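Local coordinates for EAL/GGDEF domain protein (Methylococcus capsulatus, PDB 3ICL) that is of unknown function in detail but belongs to the EAL/GGDEF family of bacterial signalling proteins, and is seen here as its compact GGDEF domain, at residues A[31-36]-A[83-88]; A[123-128]-A[155-160]; A[16-21]-A[133-138]. The protein carries 1 engineered substitution. All coordinates share one frame; numbering follows the deposited sequence.

Overall arrangement
Contact 1 lies deepest: two central strands of the mixed sheet, all touching residues buried, joined by antiparallel backbone bonds with apolar side chains on both faces. Contact 2 uses the same backbone chemistry in parallel form, but one of its strands is outermost, so burial is partial; aliphatic branches there pack against the rings of Y157 and F159. Strands 32-38 and 121-127 are neighbours, linking the two through bonds such as F35 N to G124 O. Contact 3 is different in kind, a partly buried meeting of helices 10-23 and 135-152 made by aliphatic and selenomethionine side chains, with a capping box at the start of helix 135-152 and no polar bond between the two segments. Its L17 and L138 reach the sheet face of contact 1.

Contact 1 (A[31-36]-A[83-88]); sequences VVLLFL and TILLNG
T83 and F35 meet through two first torsions. In T83, chi1 of 50° sets CG2 anti to the carbonyl carbon and beside the backbone N, while in F35 chi1 of -142° swings the ring to lie alongside the threonine. The result is a CH-pi contact over one ring face: T83 CG2 stands 3.8 Å from the F35 ring centroid and 15° off the normal. T83 OG1 bonds with R10 NH1 and the carbonyl O of A75, while the methyl branch packs on the ring.

The backbones form an antiparallel ladder. L34 and I84 are a hydrogen-bonded pair, with L34 N to I84 O at 2.8 Å and I84 N to L34 O at 2.7 Å. A second such pair is lopsided: L86 N reaches V32 O at 2.8 Å, whereas the return bond from V32 N to L86 O is weak at 3.3 Å, consistent with the ladder slackening toward its end. Side chains alternate between the faces. With F35 and T83 go L33 and L85; V31 CG1 also closes on L85 CD1 at 3.6 Å. On the other face L34 CD1 meets L86 CD1 at 3.9 Å, and I84 CD1 reaches L36 CB.

This is the middle of the GGDEF-domain sheet, where strand 81-86, the second arm of the hairpin with strand 73-77, pairs with strand 32-38. Helices 10-23 and 135-152 cover the face of L33 and T83 through F13 and L139, and strand 121-127 flanks strand 32-38 on its other edge.

Contact 2 (A[123-128]-A[155-160]); sequences IGIAVS and NNYQFF
I125 packs against two aromatic rings, F159 and Y157, and this is the tight part of the contact. Its chi1 of -66° places CG2 anti to the backbone N and CG1 beside it, so the two branches serve different roles. CG2 presses on F159 CE2 at 3.5 Å, while CD1, at the end of the other branch, sits over one face of the F159 ring toward its rim and meets Y157 CD1 obliquely at 3.8 Å. V127 CG2 completes the cluster at the F159 edge, 3.8 Å from CE2.

Four bonds tie the parallel backbones: I123 N to N156 O at 2.8 Å, then Q158 N to I123 O, I125 N to Q158 O and F160 N to I125 O, each 2.9 Å. I123 thus bonds to N156 and Q158, the neighbours of its bridge partner Y157, and I125 to Q158 and F160, on either side of F159, the pattern of parallel strands.

The opposite face is looser. G124 brings no side chain to it, and the partly exposed Q158 side chain makes no close contact with 123-128 and rests on H148 and R152.

Strand 121-127, helix 135-152 and strand 156-159 make a beta-alpha-beta unit, and the contact pairs its two strands at the sheet margin. The helix covers the Q158 face; helix 96-106 lies on the aromatic face, where Q100 bonds Y157 OH, and strand 32-38 adjoins beyond I123 and I125.

Contact 3 (A[16-21]-A[133-138]); sequences RLLQAL and ETMEQL
Selenomethionine M135 reaches L17 and L18 with a rotamer seldom found in helices: chi1 of 67° puts CG between its backbone N and carbonyl carbon. Inside a helix that placement would run into the preceding turn. Here it is tolerated because M135 is the first helical residue, directly after the N-cap T134, and has no turn ahead of it. The motif behind this start is a capping box. T134 OG1 accepts from Q137 N at 3.2 Å, and Q137 OE1 returns a weak bond from T134 N at 3.4 Å. E133 N adds a second weak bond to the same OE1, so the glutamine amide oxygen is shared by two backbone N-H groups at the start of the helix.

Between helices 10-23 and 135-152 the chemistry is apolar. M135 CB is wedged against L17, with L17 CD2 only 3.5 Å from it, closer than usual for two carbons. From there the M135 side chain runs on extended (chi2 169°), which lays selenium across the outer leucine, where the closest approach is L18 CD2 to M135 SE, also 3.5 Å; the bend at chi3 turns only the terminal methyl CE. L17 is buried and rests on L33 and L85 of the sheet, whereas L18 is exposed; M135 thus spans a buried leucine, met by CB, and an exposed one, met by SE.

L21, one turn on from L17, lies against the capped start of the helix and also touches V31 and S128. This is how the first turn of helix 135-152 joins the N-terminal helix of the GGDEF domain, over one face of the central sheet. Deeper in, L21 CD2 and L138 CD2 approach to 4.3 Å, while L21 CD1 lies 3.8 Å from M135 N and 3.9 Å from E133 O.

Contact 1 (A[31-36]-A[83-88])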
ATOM      1  N   VAL A  31      -9.022 -11.994   2.343  1.00 22.19           N
ATOM      2  CA  VAL A  31      -8.753 -10.739   1.678  1.00 22.24           C
ATOM      3  C   VAL A  31      -7.864 -10.015   2.671  1.00 19.22           C
ATOM      4  O   VAL A  31      -8.112 -10.056   3.880  1.00 15.51           O
ATOM      5  CB  VAL A  31     -10.038  -9.912   1.467  1.00 20.80           C
ATOM      6  CG1 VAL A  31      -9.678  -8.499   1.058  1.00 20.04           C
ATOM      7  CG2 VAL A  31     -10.905 -10.566   0.416  1.00 23.27           C
ATOM      8  N   VAL A  32      -6.810  -9.388   2.172  1.00 19.80           N
ATOM      9  CA  VAL A  32      -5.912  -8.643   3.036  1.00 14.79           C
ATOM     10  C   VAL A  32      -5.700  -7.270   2.427  1.00 15.39           C
ATOM     11  O   VAL A  32      -5.534  -7.131   1.212  1.00 14.94           O
ATOM     12  CB  VAL A  32      -4.554  -9.343   3.200  1.00 15.37           C
ATOM     13  CG1 VAL A  32      -3.643  -8.500   4.098  1.00  8.56           C
ATOM     14  CG2 VAL A  32      -4.756 -10.727   3.798  1.00 14.11           C
ATOM     15  N   LEU A  33      -5.710  -6.259   3.284  1.00 14.52           N
ATOM     16  CA  LEU A  33      -5.541  -4.885   2.850  1.00 17.17           C
ATOM     17  C   LEU A  33      -4.283  -4.283   3.460  1.00 18.67           C
ATOM     18  O   LEU A  33      -4.065  -4.367   4.671  1.00 17.40           O
ATOM     19  CB  LEU A  33      -6.759  -4.077   3.288  1.00 21.64           C
ATOM     20  CG  LEU A  33      -7.284  -2.933   2.429  1.00 34.72           C
ATOM     21  CD1 LEU A  33      -7.586  -3.413   1.012  1.00 30.21           C
ATOM     22  CD2 LEU A  33      -8.544  -2.404   3.088  1.00 44.34           C
ATOM     23  N   LEU A  34      -3.442  -3.705   2.611  1.00 15.09           N
ATOM     24  CA  LEU A  34      -2.230  -3.042   3.071  1.00 15.28           C
ATOM     25  C   LEU A  34      -2.432  -1.562   2.778  1.00 16.39           C
ATOM     26  O   LEU A  34      -2.923  -1.198   1.713  1.00 17.04           O
ATOM     27  CB  LEU A  34      -0.990  -3.558   2.325  1.00 14.81           C
ATOM     28  CG  LEU A  34      -0.296  -4.820   2.865  1.00 22.30           C
ATOM     29  CD1 LEU A  34      -1.287  -5.958   2.984  1.00 20.98           C
ATOM     30  CD2 LEU A  34       0.854  -5.197   1.946  1.00 31.20           C
ATOM     31  N   PHE A  35      -2.081  -0.716   3.738  1.00 15.31           N
ATOM     32  CA  PHE A  35      -2.207   0.727   3.581  1.00 14.31           C
ATOM     33  C   PHE A  35      -0.775   1.231   3.718  1.00 15.09           C
ATOM     34  O   PHE A  35      -0.197   1.191   4.801  1.00 16.32           O
ATOM     35  CB  PHE A  35      -3.097   1.306   4.691  1.00 10.51           C
ATOM     36  CG  PHE A  35      -4.002   2.424   4.235  1.00 15.00           C
ATOM     37  CD1 PHE A  35      -3.480   3.574   3.644  1.00 20.44           C
ATOM     38  CD2 PHE A  35      -5.382   2.338   4.429  1.00  9.94           C
ATOM     39  CE1 PHE A  35      -4.318   4.627   3.254  1.00 20.32           C
ATOM     40  CE2 PHE A  35      -6.231   3.387   4.043  1.00 12.94           C
ATOM     41  CZ  PHE A  35      -5.698   4.531   3.456  1.00 15.71           C
ATOM     42  N   LEU A  36      -0.203   1.690   2.612  1.00 14.15           N
ATOM     43  CA  LEU A  36       1.178   2.149   2.597  1.00 14.68           C
ATOM     44  C   LEU A  36       1.313   3.661   2.608  1.00 16.34           C
ATOM     45  O   LEU A  36       0.570   4.376   1.936  1.00 19.54           O
ATOM     46  CB  LEU A  36       1.883   1.562   1.375  1.00 14.10           C
ATOM     47  CG  LEU A  36       3.373   1.817   1.156  1.00 15.50           C
ATOM     48  CD1 LEU A  36       3.929   0.695   0.286  1.00 18.28           C
ATOM     49  CD2 LEU A  36       3.591   3.167   0.505  1.00 14.72           C
ATOM     50  N   THR A  83      -3.429   2.198  -1.218  1.00 13.06           N
ATOM     51  CA  THR A  83      -4.226   1.125  -0.636  1.00 17.81           C
ATOM     52  C   THR A  83      -3.969  -0.082  -1.518  1.00 17.77           C
ATOM     53  O   THR A  83      -4.159  -0.035  -2.733  1.00 17.07           O
ATOM     54  CB  THR A  83      -5.729   1.432  -0.624  1.00 17.35           C
ATOM     55  OG1 THR A  83      -6.137   1.863  -1.923  1.00 19.95           O
ATOM     56  CG2 THR A  83      -6.042   2.509   0.421  1.00 15.96           C
ATOM     57  N   ILE A  84      -3.524  -1.158  -0.893  1.00 15.06           N
ATOM     58  CA  ILE A  84      -3.184  -2.376  -1.602  1.00 15.42           C
ATOM     59  C   ILE A  84      -4.113  -3.527  -1.233  1.00 17.50           C
ATOM     60  O   ILE A  84      -4.196  -3.930  -0.076  1.00 14.74           O
ATOM     61  CB  ILE A  84      -1.721  -2.739  -1.279  1.00 12.74           C
ATOM     62  CG1 ILE A  84      -0.822  -1.596  -1.758  1.00 11.88           C
ATOM     63  CG2 ILE A  84      -1.349  -4.076  -1.896  1.00 18.71           C
ATOM     64  CD1 ILE A  84       0.490  -1.478  -1.012  1.00 27.34           C
ATOM     65  N   LEU A  85      -4.811  -4.049  -2.230  1.00 10.61           N
ATOM     66  CA  LEU A  85      -5.734  -5.156  -2.032  1.00 14.19           C
ATOM     67  C   LEU A  85      -5.123  -6.481  -2.460  1.00 15.43           C
ATOM     68  O   LEU A  85      -4.728  -6.645  -3.613  1.00 15.85           O
ATOM     69  CB  LEU A  85      -7.021  -4.914  -2.831  1.00 18.40           C
ATOM     70  CG  LEU A  85      -7.945  -6.104  -3.114  1.00 21.35           C
ATOM     71  CD1 LEU A  85      -8.403  -6.765  -1.815  1.00 22.60           C
ATOM     72  CD2 LEU A  85      -9.145  -5.610  -3.917  1.00 24.83           C
ATOM     73  N   LEU A  86      -5.031  -7.417  -1.520  1.00 16.45           N
ATOM     74  CA  LEU A  86      -4.516  -8.744  -1.823  1.00 20.32           C
ATOM     75  C   LEU A  86      -5.762  -9.607  -2.013  1.00 22.43           C
ATOM     76  O   LEU A  86      -6.451  -9.962  -1.059  1.00 22.99           O
ATOM     77  CB  LEU A  86      -3.643  -9.263  -0.677  1.00 17.54           C
ATOM     78  CG  LEU A  86      -2.444  -8.368  -0.338  1.00 18.32           C
ATOM     79  CD1 LEU A  86      -1.566  -9.081   0.668  1.00 16.76           C
ATOM     80  CD2 LEU A  86      -1.638  -8.038  -1.594  1.00 12.87           C
ATOM     81  N   ASN A  87      -6.043  -9.919  -3.271  1.00 15.14           N
ATOM     82  CA  ASN A  87      -7.228 -10.681  -3.659  1.00 21.31           C
ATOM     83  C   ASN A  87      -7.074 -12.178  -3.395  1.00 20.17           C
ATOM     84  O   ASN A  87      -6.936 -12.971  -4.330  1.00 22.12           O
ATOM     85  CB  ASN A  87      -7.492 -10.401  -5.143  1.00 20.45           C
ATOM     86  CG  ASN A  87      -8.836 -10.907  -5.609  1.00 33.98           C
ATOM     87  OD1 ASN A  87      -9.741 -11.143  -4.809  1.00 33.43           O
ATOM     88  ND2 ASN A  87      -8.982 -11.056  -6.921  1.00 41.01           N
ATOM     89  N   GLY A  88      -7.122 -12.555  -2.118  1.00 18.11           N
ATOM     90  CA  GLY A  88      -6.938 -13.943  -1.733  1.00 23.19           C
ATOM     91  C   GLY A  88      -5.458 -14.067  -1.426  1.00 22.33           C
ATOM     92  O   GLY A  88      -4.647 -14.268  -2.328  1.00 21.09           O
TER

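Contact 2 (A[123-128]-A[155-160])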
ATOM      1  N   ILE A 123       3.829   0.532   6.622  1.00 12.16           N
ATOM      2  CA  ILE A 123       2.684  -0.229   6.156  1.00 12.62           C
ATOM      3  C   ILE A 123       1.805  -0.788   7.271  1.00 17.30           C
ATOM      4  O   ILE A 123       2.296  -1.402   8.221  1.00 15.54           O
ATOM      5  CB  ILE A 123       3.141  -1.416   5.284  1.00 13.18           C
ATOM      6  CG1 ILE A 123       3.973  -0.907   4.101  1.00 18.66           C
ATOM      7  CG2 ILE A 123       1.922  -2.199   4.800  1.00 14.40           C
ATOM      8  CD1 ILE A 123       4.545  -2.011   3.227  1.00 27.90           C
ATOM      9  N   GLY A 124       0.501  -0.574   7.139  1.00 15.00           N
ATOM     10  CA  GLY A 124      -0.442  -1.104   8.109  1.00 14.79           C
ATOM     11  C   GLY A 124      -1.177  -2.247   7.433  1.00 13.96           C
ATOM     12  O   GLY A 124      -1.518  -2.144   6.252  1.00 17.27           O
ATOM     13  N   ILE A 125      -1.476  -3.234   8.125  1.00 13.75           N
ATOM     14  CA  ILE A 125      -2.113  -4.372   7.468  1.00 15.00           C
ATOM     15  C   ILE A 125      -3.417  -4.802   8.131  1.00 13.55           C
ATOM     16  O   ILE A 125      -3.513  -4.884   9.360  1.00 13.13           O
ATOM     17  CB  ILE A 125      -1.189  -5.627   7.414  1.00 16.54           C
ATOM     18  CG1 ILE A 125       0.032  -5.381   6.521  1.00 18.36           C
ATOM     19  CG2 ILE A 125      -1.964  -6.804   6.840  1.00 11.70           C
ATOM     20  CD1 ILE A 125       1.101  -6.445   6.624  1.00 28.46           C
ATOM     21  N   ALA A 126      -4.447  -5.127   7.499  1.00 15.15           N
ATOM     22  CA  ALA A 126      -5.728  -5.530   8.071  1.00 13.84           C
ATOM     23  C   ALA A 126      -6.178  -6.796   7.356  1.00 16.95           C
ATOM     24  O   ALA A 126      -6.245  -6.831   6.130  1.00 22.95           O
ATOM     25  CB  ALA A 126      -6.758  -4.431   7.894  1.00 10.04           C
ATOM     26  N   VAL A 127      -6.483  -7.831   8.130  1.00 17.28           N
ATOM     27  CA  VAL A 127      -6.913  -9.111   7.576  1.00 18.11           C
ATOM     28  C   VAL A 127      -8.406  -9.341   7.802  1.00 17.59           C
ATOM     29  O   VAL A 127      -8.901  -9.191   8.917  1.00 22.65           O
ATOM     30  CB  VAL A 127      -6.142 -10.287   8.228  1.00 21.32           C
ATOM     31  CG1 VAL A 127      -6.469 -11.592   7.512  1.00 26.25           C
ATOM     32  CG2 VAL A 127      -4.646 -10.011   8.197  1.00 26.51           C
ATOM     33  N   SER A 128      -9.118  -9.703   6.743  1.00 15.43           N
ATOM     34  CA  SER A 128     -10.546  -9.975   6.855  1.00 19.83           C
ATOM     35  C   SER A 128     -10.697 -11.427   7.293  1.00 29.18           C
ATOM     36  O   SER A 128      -9.978 -12.298   6.803  1.00 30.04           O
ATOM     37  CB  SER A 128     -11.241  -9.780   5.505  1.00 24.54           C
ATOM     38  OG  SER A 128     -12.641  -9.986   5.626  1.00 30.37           O
ATOM     39  N   ASN A 155      10.231   2.184   7.450  1.00 17.10           N
ATOM     40  CA  ASN A 155      10.508   0.993   6.652  1.00 20.84           C
ATOM     41  C   ASN A 155      10.045  -0.246   7.400  1.00 21.89           C
ATOM     42  O   ASN A 155      10.742  -1.257   7.483  1.00 19.36           O
ATOM     43  CB  ASN A 155      11.994   0.925   6.316  1.00 26.71           C
ATOM     44  CG  ASN A 155      12.460   2.157   5.567  1.00 29.76           C
ATOM     45  OD1 ASN A 155      11.735   2.684   4.721  1.00 22.96           O
ATOM     46  ND2 ASN A 155      13.668   2.625   5.871  1.00 26.66           N
ATOM     47  N   ASN A 156       8.826  -0.153   7.915  1.00 18.32           N
ATOM     48  CA  ASN A 156       8.234  -1.215   8.713  1.00 18.11           C
ATOM     49  C   ASN A 156       6.780  -1.471   8.371  1.00 17.29           C
ATOM     50  O   ASN A 156       6.164  -0.742   7.593  1.00 23.15           O
ATOM     51  CB  ASN A 156       8.322  -0.826  10.184  1.00 25.15           C
ATOM     52  CG  ASN A 156       7.684   0.533  10.463  1.00 29.81           C
ATOM     53  OD1 ASN A 156       7.432   1.313   9.542  1.00 28.56           O
ATOM     54  ND2 ASN A 156       7.435   0.824  11.733  1.00 29.43           N
ATOM     55  N   TYR A 157       6.230  -2.514   8.975  1.00 10.65           N
ATOM     56  CA  TYR A 157       4.839  -2.852   8.773  1.00 13.33           C
ATOM     57  C   TYR A 157       4.315  -3.454  10.063  1.00 20.05           C
ATOM     58  O   TYR A 157       5.084  -3.904  10.909  1.00 20.95           O
ATOM     59  CB  TYR A 157       4.671  -3.845   7.611  1.00 17.70           C
ATOM     60  CG  TYR A 157       5.104  -5.283   7.878  1.00 17.63           C
ATOM     61  CD1 TYR A 157       4.300  -6.159   8.613  1.00 19.02           C
ATOM     62  CD2 TYR A 157       6.300  -5.778   7.354  1.00 21.97           C
ATOM     63  CE1 TYR A 157       4.676  -7.495   8.812  1.00 17.97           C
ATOM     64  CE2 TYR A 157       6.684  -7.107   7.550  1.00 18.40           C
ATOM     65  CZ  TYR A 157       5.867  -7.958   8.275  1.00 15.52           C
ATOM     66  OH  TYR A 157       6.245  -9.272   8.447  1.00 17.21           O
ATOM     67  N   GLN A 158       3.002  -3.425  10.229  1.00 18.19           N
ATOM     68  CA  GLN A 158       2.399  -4.033  11.399  1.00 21.99           C
ATOM     69  C   GLN A 158       0.927  -4.299  11.147  1.00 16.36           C
ATOM     70  O   GLN A 158       0.265  -3.575  10.392  1.00 17.45           O
ATOM     71  CB  GLN A 158       2.599  -3.156  12.639  1.00 29.89           C
ATOM     72  CG  GLN A 158       1.706  -1.958  12.760  1.00 41.58           C
ATOM     73  CD  GLN A 158       1.872  -1.285  14.110  1.00 47.26           C
ATOM     74  OE1 GLN A 158       2.954  -0.804  14.444  1.00 49.48           O
ATOM     75  NE2 GLN A 158       0.803  -1.260  14.897  1.00 46.86           N
ATOM     76  N   PHE A 159       0.425  -5.368  11.754  1.00 11.14           N
ATOM     77  CA  PHE A 159      -0.975  -5.745  11.604  1.00 15.23           C
ATOM     78  C   PHE A 159      -1.826  -4.975  12.596  1.00 19.53           C
ATOM     79  O   PHE A 159      -1.353  -4.601  13.666  1.00 16.78           O
ATOM     80  CB  PHE A 159      -1.180  -7.233  11.879  1.00 12.11           C
ATOM     81  CG  PHE A 159      -0.632  -8.136  10.821  1.00 15.76           C
ATOM     82  CD1 PHE A 159       0.701  -8.527  10.838  1.00 15.22           C
ATOM     83  CD2 PHE A 159      -1.468  -8.634   9.821  1.00 16.89           C
ATOM     84  CE1 PHE A 159       1.199  -9.409   9.878  1.00 21.70           C
ATOM     85  CE2 PHE A 159      -0.981  -9.517   8.857  1.00 14.93           C
ATOM     86  CZ  PHE A 159       0.356  -9.905   8.887  1.00 20.05           C
ATOM     87  N   PHE A 160      -3.083  -4.748  12.239  1.00 13.15           N
ATOM     88  CA  PHE A 160      -4.002  -4.062  13.127  1.00 16.52           C
ATOM     89  C   PHE A 160      -4.219  -4.955  14.351  1.00 21.88           C
ATOM     90  O   PHE A 160      -4.292  -6.176  14.221  1.00 18.98           O
ATOM     91  CB  PHE A 160      -5.341  -3.826  12.417  1.00 14.81           C
ATOM     92  CG  PHE A 160      -6.406  -3.238  13.307  1.00 17.28           C
ATOM     93  CD1 PHE A 160      -7.452  -4.029  13.781  1.00 17.22           C
ATOM     94  CD2 PHE A 160      -6.346  -1.905  13.696  1.00 16.78           C
ATOM     95  CE1 PHE A 160      -8.421  -3.500  14.630  1.00 23.45           C
ATOM     96  CE2 PHE A 160      -7.308  -1.367  14.546  1.00 19.06           C
ATOM     97  CZ  PHE A 160      -8.349  -2.168  15.014  1.00 22.54           C
TER

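Contact 3 (A[16-21]-A[133-138])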
ATOM      1  N   ARG A  16     -13.267  -3.393  -6.717  1.00 22.75           N
ATOM      2  CA  ARG A  16     -12.411  -4.573  -6.638  1.00 22.78           C
ATOM      3  C   ARG A  16     -12.451  -5.166  -5.232  1.00 23.63           C
ATOM      4  O   ARG A  16     -12.559  -6.380  -5.058  1.00 22.81           O
ATOM      5  CB  ARG A  16     -10.966  -4.195  -6.984  1.00 23.31           C
ATOM      6  CG  ARG A  16     -10.746  -3.751  -8.423  1.00 27.77           C
ATOM      7  CD  ARG A  16     -10.777  -4.926  -9.386  1.00 34.41           C
ATOM      8  NE  ARG A  16     -10.425  -4.528 -10.749  1.00 42.40           N
ATOM      9  CZ  ARG A  16      -9.238  -4.043 -11.112  1.00 43.90           C
ATOM     10  NH1 ARG A  16      -8.272  -3.889 -10.217  1.00 37.55           N
ATOM     11  NH2 ARG A  16      -9.013  -3.720 -12.379  1.00 44.10           N
ATOM     12  N   LEU A  17     -12.355  -4.301  -4.228  1.00 24.72           N
ATOM     13  CA  LEU A  17     -12.368  -4.740  -2.838  1.00 21.64           C
ATOM     14  C   LEU A  17     -13.689  -5.406  -2.456  1.00 22.76           C
ATOM     15  O   LEU A  17     -13.710  -6.449  -1.798  1.00 21.62           O
ATOM     16  CB  LEU A  17     -12.091  -3.548  -1.914  1.00 20.23           C
ATOM     17  CG  LEU A  17     -12.120  -3.768  -0.395  1.00 18.64           C
ATOM     18  CD1 LEU A  17     -11.362  -5.023  -0.011  1.00 13.95           C
ATOM     19  CD2 LEU A  17     -11.519  -2.555   0.294  1.00 12.62           C
ATOM     20  N   LEU A  18     -14.793  -4.802  -2.869  1.00 16.64           N
ATOM     21  CA  LEU A  18     -16.097  -5.362  -2.556  1.00 21.22           C
ATOM     22  C   LEU A  18     -16.226  -6.764  -3.146  1.00 20.81           C
ATOM     23  O   LEU A  18     -16.712  -7.677  -2.487  1.00 23.00           O
ATOM     24  CB  LEU A  18     -17.204  -4.450  -3.090  1.00 20.33           C
ATOM     25  CG  LEU A  18     -17.297  -3.096  -2.379  1.00 20.26           C
ATOM     26  CD1 LEU A  18     -18.379  -2.239  -3.022  1.00 17.28           C
ATOM     27  CD2 LEU A  18     -17.597  -3.323  -0.902  1.00 16.24           C
ATOM     28  N   GLN A  19     -15.759  -6.937  -4.377  1.00 19.21           N
ATOM     29  CA  GLN A  19     -15.848  -8.234  -5.032  1.00 28.89           C
ATOM     30  C   GLN A  19     -14.953  -9.279  -4.364  1.00 23.56           C
ATOM     31  O   GLN A  19     -15.344 -10.436  -4.213  1.00 23.72           O
ATOM     32  CB  GLN A  19     -15.485  -8.114  -6.514  1.00 32.91           C
ATOM     33  CG  GLN A  19     -16.002  -9.283  -7.342  1.00 52.41           C
ATOM     34  CD  GLN A  19     -17.521  -9.382  -7.312  1.00 52.14           C
ATOM     35  OE1 GLN A  19     -18.217  -8.464  -7.744  1.00 66.80           O
ATOM     36  NE2 GLN A  19     -18.041 -10.490  -6.793  1.00 38.21           N
ATOM     37  N   ALA A  20     -13.756  -8.872  -3.961  1.00 26.29           N
ATOM     38  CA  ALA A  20     -12.840  -9.799  -3.306  1.00 19.13           C
ATOM     39  C   ALA A  20     -13.401 -10.250  -1.956  1.00 17.41           C
ATOM     40  O   ALA A  20     -13.279 -11.411  -1.587  1.00 19.90           O
ATOM     41  CB  ALA A  20     -11.475  -9.143  -3.123  1.00 21.16           C
ATOM     42  N   LEU A  21     -14.017  -9.332  -1.217  1.00 20.44           N
ATOM     43  CA  LEU A  21     -14.581  -9.675   0.081  1.00 18.45           C
ATOM     44  C   LEU A  21     -15.744 -10.657  -0.071  1.00 23.21           C
ATOM     45  O   LEU A  21     -16.011 -11.460   0.818  1.00 24.93           O
ATOM     46  CB  LEU A  21     -15.043  -8.408   0.811  1.00 18.15           C
ATOM     47  CG  LEU A  21     -13.911  -7.545   1.375  1.00 17.08           C
ATOM     48  CD1 LEU A  21     -14.452  -6.194   1.830  1.00 18.42           C
ATOM     49  CD2 LEU A  21     -13.241  -8.285   2.539  1.00 13.56           C
ATOM     50  N   GLU A 133     -15.050  -6.568   8.726  1.00 36.64           N
ATOM     51  CA  GLU A 133     -15.859  -7.284   7.749  1.00 52.91           C
ATOM     52  C   GLU A 133     -16.101  -6.420   6.518  1.00 48.02           C
ATOM     53  O   GLU A 133     -15.859  -6.855   5.392  1.00 53.20           O
ATOM     54  CB  GLU A 133     -17.200  -7.694   8.362  1.00 68.63           C
ATOM     55  CG  GLU A 133     -17.154  -8.985   9.168  1.00 81.64           C
ATOM     56  CD  GLU A 133     -16.841 -10.201   8.307  1.00 91.68           C
ATOM     57  OE1 GLU A 133     -16.839 -11.326   8.850  1.00 93.51           O
ATOM     58  OE2 GLU A 133     -16.595 -10.035   7.091  1.00 93.36           O
ATOM     59  N   THR A 134     -16.569  -5.194   6.737  1.00 25.58           N
ATOM     60  CA  THR A 134     -16.842  -4.273   5.635  1.00 22.19           C
ATOM     61  C   THR A 134     -15.547  -3.661   5.110  1.00 19.94           C
ATOM     62  O   THR A 134     -14.536  -3.643   5.807  1.00 21.09           O
ATOM     63  CB  THR A 134     -17.751  -3.117   6.079  1.00 20.71           C
ATOM     64  OG1 THR A 134     -17.075  -2.347   7.081  1.00 18.34           O
ATOM     65  CG2 THR A 134     -19.062  -3.642   6.642  1.00 21.48           C
HETATM   66  N   MSE A 135     -15.584  -3.147   3.885  1.00 19.15           N
HETATM   67  CA  MSE A 135     -14.399  -2.537   3.306  1.00 27.50           C
HETATM   68  C   MSE A 135     -13.997  -1.284   4.086  1.00  6.15           C
HETATM   69  O   MSE A 135     -12.808  -0.995   4.221  1.00 21.80           O
HETATM   70  CB  MSE A 135     -14.628  -2.184   1.829  1.00 19.23           C
HETATM   71  CG  MSE A 135     -15.645  -1.088   1.555  1.00 31.90           C
HETATM   72 SE   MSE A 135     -15.587  -0.499  -0.309  1.00 53.38          SE
HETATM   73  CE  MSE A 135     -14.382   1.001  -0.110  1.00 51.46           C
ATOM     74  N   GLU A 136     -14.984  -0.547   4.596  1.00 15.49           N
ATOM     75  CA  GLU A 136     -14.686   0.661   5.356  1.00 19.79           C
ATOM     76  C   GLU A 136     -13.942   0.333   6.647  1.00 19.04           C
ATOM     77  O   GLU A 136     -12.994   1.020   7.017  1.00 19.59           O
ATOM     78  CB  GLU A 136     -15.956   1.440   5.708  1.00 16.71           C
ATOM     79  CG  GLU A 136     -15.647   2.652   6.590  1.00 15.24           C
ATOM     80  CD  GLU A 136     -16.871   3.420   7.031  1.00 24.12           C
ATOM     81  OE1 GLU A 136     -16.730   4.263   7.947  1.00 17.72           O
ATOM     82  OE2 GLU A 136     -17.964   3.188   6.471  1.00 27.98           O
ATOM     83  N   GLN A 137     -14.379  -0.714   7.337  1.00 24.44           N
ATOM     84  CA  GLN A 137     -13.734  -1.104   8.583  1.00 25.78           C
ATOM     85  C   GLN A 137     -12.330  -1.626   8.313  1.00 26.01           C
ATOM     86  O   GLN A 137     -11.392  -1.315   9.049  1.00 16.58           O
ATOM     87  CB  GLN A 137     -14.543  -2.185   9.300  1.00 30.59           C
ATOM     88  CG  GLN A 137     -15.935  -1.757   9.705  1.00 43.05           C
ATOM     89  CD  GLN A 137     -16.691  -2.860  10.420  1.00 58.58           C
ATOM     90  OE1 GLN A 137     -16.773  -3.991   9.934  1.00 60.99           O
ATOM     91  NE2 GLN A 137     -17.253  -2.534  11.579  1.00 62.41           N
ATOM     92  N   LEU A 138     -12.189  -2.418   7.254  1.00 17.82           N
ATOM     93  CA  LEU A 138     -10.896  -2.990   6.904  1.00 15.73           C
ATOM     94  C   LEU A 138      -9.880  -1.893   6.585  1.00 13.74           C
ATOM     95  O   LEU A 138      -8.761  -1.906   7.098  1.00 16.03           O
ATOM     96  CB  LEU A 138     -11.049  -3.940   5.715  1.00 16.36           C
ATOM     97  CG  LEU A 138      -9.987  -5.037   5.586  1.00 29.28           C
ATOM     98  CD1 LEU A 138     -10.022  -5.947   6.816  1.00 20.40           C
ATOM     99  CD2 LEU A 138     -10.247  -5.848   4.325  1.00 38.58           C
TER